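Local coordinates for lumazine protein (Photobacterium kishitanii, PDB 3A35), which serves as an antenna protein that shifts bacterial luciferase emission to shorter wavelength, carrying a ribityl-lumazine chromophore that riboflavin replaces here, at residues V6-I12 with N79-V85; Q22-F28 with D57-I63. One frame throughout, in Å; residues are numbered along the deposited sequence.

Contact 1 (V6-I12 with N79-V85); sequences VQGAGII and NKVNLEV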
# COMPACT_ATOMS: atom_id res chain seq x y z
N VAL A 6 -4.87 -6.60 3.38
CA VAL A 6 -3.98 -7.17 2.33
C VAL A 6 -4.13 -8.63 2.18
O VAL A 6 -4.03 -9.40 3.19
CB VAL A 6 -2.48 -6.73 2.62
CG1 VAL A 6 -1.50 -7.39 1.61
CG2 VAL A 6 -2.38 -5.21 2.58
N GLN A 7 -4.35 -9.10 0.99
CA GLN A 7 -4.62 -10.51 0.72
C GLN A 7 -3.41 -11.28 0.33
O GLN A 7 -3.38 -12.52 0.45
CB GLN A 7 -5.58 -10.61 -0.45
CG GLN A 7 -6.92 -10.07 -0.12
CD GLN A 7 -7.76 -9.76 -1.37
OE1 GLN A 7 -7.36 -9.87 -2.50
NE2 GLN A 7 -9.04 -9.36 -1.08
N GLY A 8 -2.32 -10.63 -0.08
CA GLY A 8 -1.05 -11.39 -0.38
C GLY A 8 -0.01 -10.36 -0.83
O GLY A 8 -0.30 -9.17 -0.93
N ALA A 9 1.12 -10.88 -1.15
CA ALA A 9 2.28 -10.04 -1.48
C ALA A 9 2.64 -10.42 -2.91
O ALA A 9 2.68 -11.59 -3.29
CB ALA A 9 3.43 -10.46 -0.54
N GLY A 10 2.91 -9.38 -3.72
CA GLY A 10 3.52 -9.56 -5.01
C GLY A 10 5.03 -9.21 -4.97
O GLY A 10 5.44 -8.47 -4.06
N ILE A 11 5.81 -9.77 -5.89
CA ILE A 11 7.21 -9.44 -5.94
C ILE A 11 7.49 -8.79 -7.32
O ILE A 11 7.15 -9.38 -8.36
CB ILE A 11 8.02 -10.67 -5.72
CG1 ILE A 11 7.77 -11.33 -4.32
CG2 ILE A 11 9.54 -10.35 -5.92
CD1 ILE A 11 8.33 -10.53 -3.15
N ILE A 12 8.05 -7.61 -7.32
CA ILE A 12 8.28 -6.93 -8.63
C ILE A 12 9.32 -7.73 -9.44
O ILE A 12 10.42 -8.08 -8.90
CB ILE A 12 8.78 -5.54 -8.43
CG1 ILE A 12 7.79 -4.66 -7.65
CG2 ILE A 12 9.14 -4.89 -9.79
CD1 ILE A 12 8.24 -3.31 -7.41
N ASN A 79 11.36 -5.97 -4.89
CA ASN A 79 10.59 -5.43 -3.78
C ASN A 79 9.20 -6.12 -3.73
O ASN A 79 8.62 -6.58 -4.72
CB ASN A 79 10.35 -3.95 -3.97
CG ASN A 79 11.61 -3.10 -3.81
OD1 ASN A 79 12.75 -3.62 -3.36
ND2 ASN A 79 11.51 -1.87 -4.08
N LYS A 80 8.67 -6.14 -2.51
CA LYS A 80 7.41 -6.81 -2.19
C LYS A 80 6.37 -5.71 -2.09
O LYS A 80 6.51 -4.70 -1.40
CB LYS A 80 7.52 -7.49 -0.85
CG LYS A 80 6.31 -8.06 -0.31
CD LYS A 80 6.84 -9.05 0.74
CE LYS A 80 6.21 -8.79 2.01
NZ LYS A 80 7.25 -7.87 2.67
N VAL A 81 5.23 -5.95 -2.78
CA VAL A 81 4.09 -5.00 -2.82
C VAL A 81 2.86 -5.68 -2.20
O VAL A 81 2.64 -6.87 -2.36
CB VAL A 81 3.78 -4.49 -4.21
CG1 VAL A 81 5.11 -3.81 -4.79
CG2 VAL A 81 3.31 -5.61 -5.09
N ASN A 82 2.02 -4.91 -1.52
CA ASN A 82 0.75 -5.47 -0.99
C ASN A 82 -0.26 -5.55 -2.07
O ASN A 82 -0.41 -4.59 -2.85
CB ASN A 82 0.29 -4.54 0.11
CG ASN A 82 1.24 -4.53 1.32
OD1 ASN A 82 1.95 -5.55 1.53
ND2 ASN A 82 1.20 -3.49 2.10
N LEU A 83 -1.07 -6.60 -2.08
CA LEU A 83 -2.15 -6.79 -3.08
C LEU A 83 -3.51 -6.93 -2.42
O LEU A 83 -3.63 -7.69 -1.43
CB LEU A 83 -1.89 -8.09 -3.89
CG LEU A 83 -0.52 -8.12 -4.59
CD1 LEU A 83 -0.28 -9.50 -5.23
CD2 LEU A 83 -0.39 -6.95 -5.65
N GLU A 84 -4.53 -6.28 -2.98
CA GLU A 84 -5.92 -6.50 -2.49
C GLU A 84 -6.87 -6.36 -3.69
O GLU A 84 -6.89 -5.34 -4.40
CB GLU A 84 -6.32 -5.51 -1.46
CG GLU A 84 -7.74 -5.80 -0.88
CD GLU A 84 -8.23 -4.79 0.08
OE1 GLU A 84 -7.60 -3.81 0.48
OE2 GLU A 84 -9.49 -4.95 0.36
N VAL A 85 -7.61 -7.45 -3.93
CA VAL A 85 -8.68 -7.45 -4.97
C VAL A 85 -9.98 -7.04 -4.31
O VAL A 85 -10.19 -7.27 -3.14
CB VAL A 85 -8.74 -8.85 -5.56
CG1 VAL A 85 -9.90 -8.94 -6.63
CG2 VAL A 85 -7.42 -9.19 -6.19
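With CG beside its backbone N (chi1 -67°) and the chain extended beyond it, Q7 carries its amide across to the backbone of V85, whereas L83, its CG likewise placed (chi1 -57°), lays CD1 3.5 Å from G10 N. The Q7 amide meets the V85 backbone twice: V85 N gives a nearly straight bond to Q7 OE1 (2.8 Å), arriving from above the carbonyl plane, and Q7 NE2 returns a more bent one to V85 O (3.2 Å). Glutamine suits this place because one flat group both accepts and donates beyond the last bridge pair, G8 with L83. Q7 and G8 together face L83 in a classic beta bulge, in the pairing of the first and last strands that closes the six-stranded antiparallel barrel. Q7 N holds L83 O at 2.9 Å, while G8 N reaches the same oxygen weakly. Beyond it G10 pairs with V81; lacking a CB, G10 is approached at CA by L83 CD1 and V81 CG2 from directions about a right angle apart. The A9 methyl rests on K80 CG (3.8 Å), and both V6 methyls come up to N82 CB from one side, each at 3.7 Å; the N82 amide turns to N168 and N141.

Contact 2 (Q22-F28 with D57-I63); sequences QRHGITF and DVVYFDI. With RBF (riboflavin), chain C.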
# COMPACT_ATOMS: atom_id res chain seq x y z
N GLN A 22 5.80 4.26 -15.85
CA GLN A 22 6.58 3.02 -15.73
C GLN A 22 5.68 1.87 -15.88
O GLN A 22 4.53 1.89 -15.39
CB GLN A 22 7.26 2.91 -14.38
CG GLN A 22 8.33 3.96 -14.17
CD GLN A 22 9.03 3.89 -12.86
OE1 GLN A 22 8.73 3.06 -12.01
NE2 GLN A 22 10.11 4.67 -12.69
N ARG A 23 6.15 0.75 -16.41
CA ARG A 23 5.37 -0.49 -16.41
C ARG A 23 6.04 -1.47 -15.50
O ARG A 23 7.24 -1.77 -15.66
CB ARG A 23 5.19 -1.06 -17.85
CG ARG A 23 4.55 -2.44 -17.84
CD ARG A 23 4.11 -2.91 -19.21
NE ARG A 23 3.10 -1.99 -19.76
CZ ARG A 23 2.62 -2.14 -21.00
NH1 ARG A 23 3.11 -3.10 -21.78
NH2 ARG A 23 1.79 -1.23 -21.46
N HIS A 24 5.28 -1.94 -14.49
CA HIS A 24 5.79 -2.87 -13.56
C HIS A 24 5.12 -4.24 -13.78
O HIS A 24 3.85 -4.34 -13.85
CB HIS A 24 5.45 -2.46 -12.13
CG HIS A 24 6.22 -1.28 -11.65
ND1 HIS A 24 6.58 -1.08 -10.36
CD2 HIS A 24 6.77 -0.24 -12.35
CE1 HIS A 24 7.26 0.04 -10.22
NE2 HIS A 24 7.38 0.61 -11.44
N GLY A 25 5.95 -5.32 -13.89
CA GLY A 25 5.47 -6.66 -13.95
C GLY A 25 5.65 -7.27 -12.57
O GLY A 25 6.84 -7.29 -12.11
N ILE A 26 4.62 -7.78 -11.99
CA ILE A 26 4.64 -8.21 -10.57
C ILE A 26 4.26 -9.68 -10.55
O ILE A 26 3.17 -10.08 -10.97
CB ILE A 26 3.66 -7.34 -9.74
CG1 ILE A 26 4.03 -5.83 -9.88
CG2 ILE A 26 3.74 -7.76 -8.29
CD1 ILE A 26 3.06 -4.89 -9.14
N THR A 27 5.12 -10.54 -9.96
CA THR A 27 4.74 -11.95 -9.72
C THR A 27 3.73 -12.04 -8.64
O THR A 27 3.90 -11.54 -7.49
CB THR A 27 6.00 -12.71 -9.26
OG1 THR A 27 6.99 -12.62 -10.29
CG2 THR A 27 5.68 -14.18 -8.99
N PHE A 28 2.61 -12.70 -8.96
CA PHE A 28 1.51 -12.83 -8.03
C PHE A 28 1.43 -14.23 -7.46
O PHE A 28 1.70 -15.15 -8.19
CB PHE A 28 0.13 -12.58 -8.69
CG PHE A 28 -0.33 -11.13 -8.75
CD1 PHE A 28 0.56 -10.06 -8.83
CD2 PHE A 28 -1.69 -10.86 -8.73
CE1 PHE A 28 0.07 -8.75 -8.83
CE2 PHE A 28 -2.19 -9.53 -8.81
CZ PHE A 28 -1.34 -8.53 -8.88
N ASP A 57 2.53 -16.03 -14.23
CA ASP A 57 2.16 -15.50 -12.91
C ASP A 57 2.59 -14.01 -12.79
O ASP A 57 2.61 -13.50 -11.70
CB ASP A 57 2.77 -16.32 -11.78
CG ASP A 57 4.26 -16.41 -11.83
OD1 ASP A 57 4.89 -15.89 -12.71
OD2 ASP A 57 4.75 -17.13 -10.87
N VAL A 58 2.94 -13.35 -13.93
CA VAL A 58 3.39 -11.96 -13.91
C VAL A 58 2.20 -11.09 -14.37
O VAL A 58 1.70 -11.23 -15.51
CB VAL A 58 4.60 -11.72 -14.75
CG1 VAL A 58 5.11 -10.27 -14.64
CG2 VAL A 58 5.74 -12.72 -14.35
N VAL A 59 1.83 -10.15 -13.48
CA VAL A 59 0.75 -9.25 -13.76
C VAL A 59 1.32 -7.88 -13.93
O VAL A 59 2.12 -7.40 -13.13
CB VAL A 59 -0.21 -9.28 -12.53
CG1 VAL A 59 -1.39 -8.33 -12.78
CG2 VAL A 59 -0.79 -10.71 -12.31
N TYR A 60 0.96 -7.22 -15.03
CA TYR A 60 1.53 -5.96 -15.40
C TYR A 60 0.59 -4.75 -15.21
O TYR A 60 -0.64 -4.83 -15.46
CB TYR A 60 1.90 -5.99 -16.91
CG TYR A 60 3.08 -6.95 -17.22
CD1 TYR A 60 4.38 -6.44 -17.31
CD2 TYR A 60 2.86 -8.31 -17.47
CE1 TYR A 60 5.48 -7.32 -17.62
CE2 TYR A 60 3.96 -9.15 -17.82
CZ TYR A 60 5.14 -8.57 -17.88
OH TYR A 60 6.29 -9.39 -18.14
N PHE A 61 1.21 -3.66 -14.76
CA PHE A 61 0.49 -2.40 -14.54
C PHE A 61 1.28 -1.29 -15.12
O PHE A 61 2.51 -1.24 -15.00
CB PHE A 61 0.35 -2.11 -12.97
CG PHE A 61 -0.38 -3.18 -12.22
CD1 PHE A 61 -1.79 -3.08 -12.08
CD2 PHE A 61 0.29 -4.25 -11.69
CE1 PHE A 61 -2.49 -4.05 -11.41
CE2 PHE A 61 -0.46 -5.28 -10.97
CZ PHE A 61 -1.81 -5.14 -10.84
N ASP A 62 0.61 -0.29 -15.69
CA ASP A 62 1.26 0.99 -15.97
C ASP A 62 1.04 2.05 -14.90
O ASP A 62 -0.20 2.23 -14.51
CB ASP A 62 0.71 1.49 -17.33
CG ASP A 62 1.24 0.77 -18.50
OD1 ASP A 62 2.44 0.37 -18.48
OD2 ASP A 62 0.58 0.60 -19.58
N ILE A 63 2.08 2.65 -14.42
CA ILE A 63 1.95 3.68 -13.42
C ILE A 63 2.21 4.97 -14.21
O ILE A 63 3.30 5.20 -14.70
CB ILE A 63 2.98 3.48 -12.29
CG1 ILE A 63 2.68 2.07 -11.58
CG2 ILE A 63 2.85 4.54 -11.20
CD1 ILE A 63 3.55 1.06 -11.92
N1 RBF C . -3.16 5.29 -11.86
C2 RBF C . -2.16 4.76 -12.59
O2 RBF C . -1.00 5.29 -12.59
N3 RBF C . -2.28 3.58 -13.31
C4 RBF C . -3.50 2.86 -13.32
O4 RBF C . -3.55 1.81 -13.98
C4A RBF C . -4.55 3.48 -12.62
N5 RBF C . -5.84 2.83 -12.70
C5A RBF C . -6.88 3.44 -11.99
C6 RBF C . -8.15 2.88 -12.18
C7 RBF C . -9.19 3.54 -11.47
C7M RBF C . -10.61 2.94 -11.73
C8 RBF C . -9.01 4.60 -10.65
C8M RBF C . -10.16 5.17 -9.92
C9 RBF C . -7.69 5.15 -10.45
C9A RBF C . -6.65 4.61 -11.21
N10 RBF C . -5.34 5.19 -11.14
C10 RBF C . -4.35 4.63 -11.91
C1' RBF C . -5.07 6.39 -10.46
C2' RBF C . -4.35 6.25 -9.13
O2' RBF C . -5.11 5.34 -8.27
C3' RBF C . -4.24 7.52 -8.46
O3' RBF C . -3.49 8.40 -9.45
C4' RBF C . -3.31 7.50 -7.24
O4' RBF C . -3.96 6.81 -6.16
C5' RBF C . -2.97 8.92 -6.74
O5' RBF C . -2.01 8.91 -5.69
O HOH W 1 7.36 -14.81 -11.99
O HOH W 2 3.22 -17.46 -8.45
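V59 CG2 sits over the centre of the F28 ring, 3.6 Å from its centroid in a CH-pi contact, the branched valine offering a methyl to the flat face of phenylalanine. F28 CZ meets F61 CZ at the edge of the F61 ring (3.9 Å), and I26 CD1 packs against F61 CD2, so two aromatic rings and two branched chains cluster together. Farther along, I63 CD1 lies over one face of the H24 ring, offset toward its rim, in a CH-pi contact; the ring's rotation is fixed from within its own strand, where H24 NE2 gives Q22 OE1 an almost straight bond in the ring plane (2.9 Å). On the other face of this antiparallel pair G25, with no side chain, lets the Y60 ring close in on the backbone, Y60 CD1 3.5 Å from G25 CA. Beside it R23, CG anti to its backbone N (chi1 172°) and bent at chi3, grips D62 side-on: NE donates to OD1 (2.8 Å), on its syn side but out of the carboxylate plane, and NH2 to the syn lone pair of OD2 (2.9 Å), the two planes 30° apart. The backbone O of D62 separately accepts a hydrogen bond from riboflavin N3 (2.8 Å). Two waters link D57 to T27 OG1 and F28 O. Strands 8-17 and 47-55 flank the pair, and L33 of helix 30-34 packs on F28, D57 and V59.

In the fold
Contacts 1 and 2 belong to the same N-terminal barrel, their centres about 11 Å apart, and contact 2 is nested within the chain loop that contact 1 closes. Strands 8-17 and 22-27 are neighbours in the sheet and join them directly: I11 O and T27 N lie 2.8 Å apart, a probable hydrogen bond. Inside the barrel L83 CD2 packs on F28 CE1 at 3.7 Å, and I26 CG2 comes equally near G10 CA, so both contacts share one apolar core. Their relation to riboflavin differs. Contact 2 supplies D62 and I63 to its pocket, while the L83 side chain of contact 1 remains about 13 Å from the ligand; riboflavin is also hydrogen-bonded by S48, T50, D64, A66, T69 and I102.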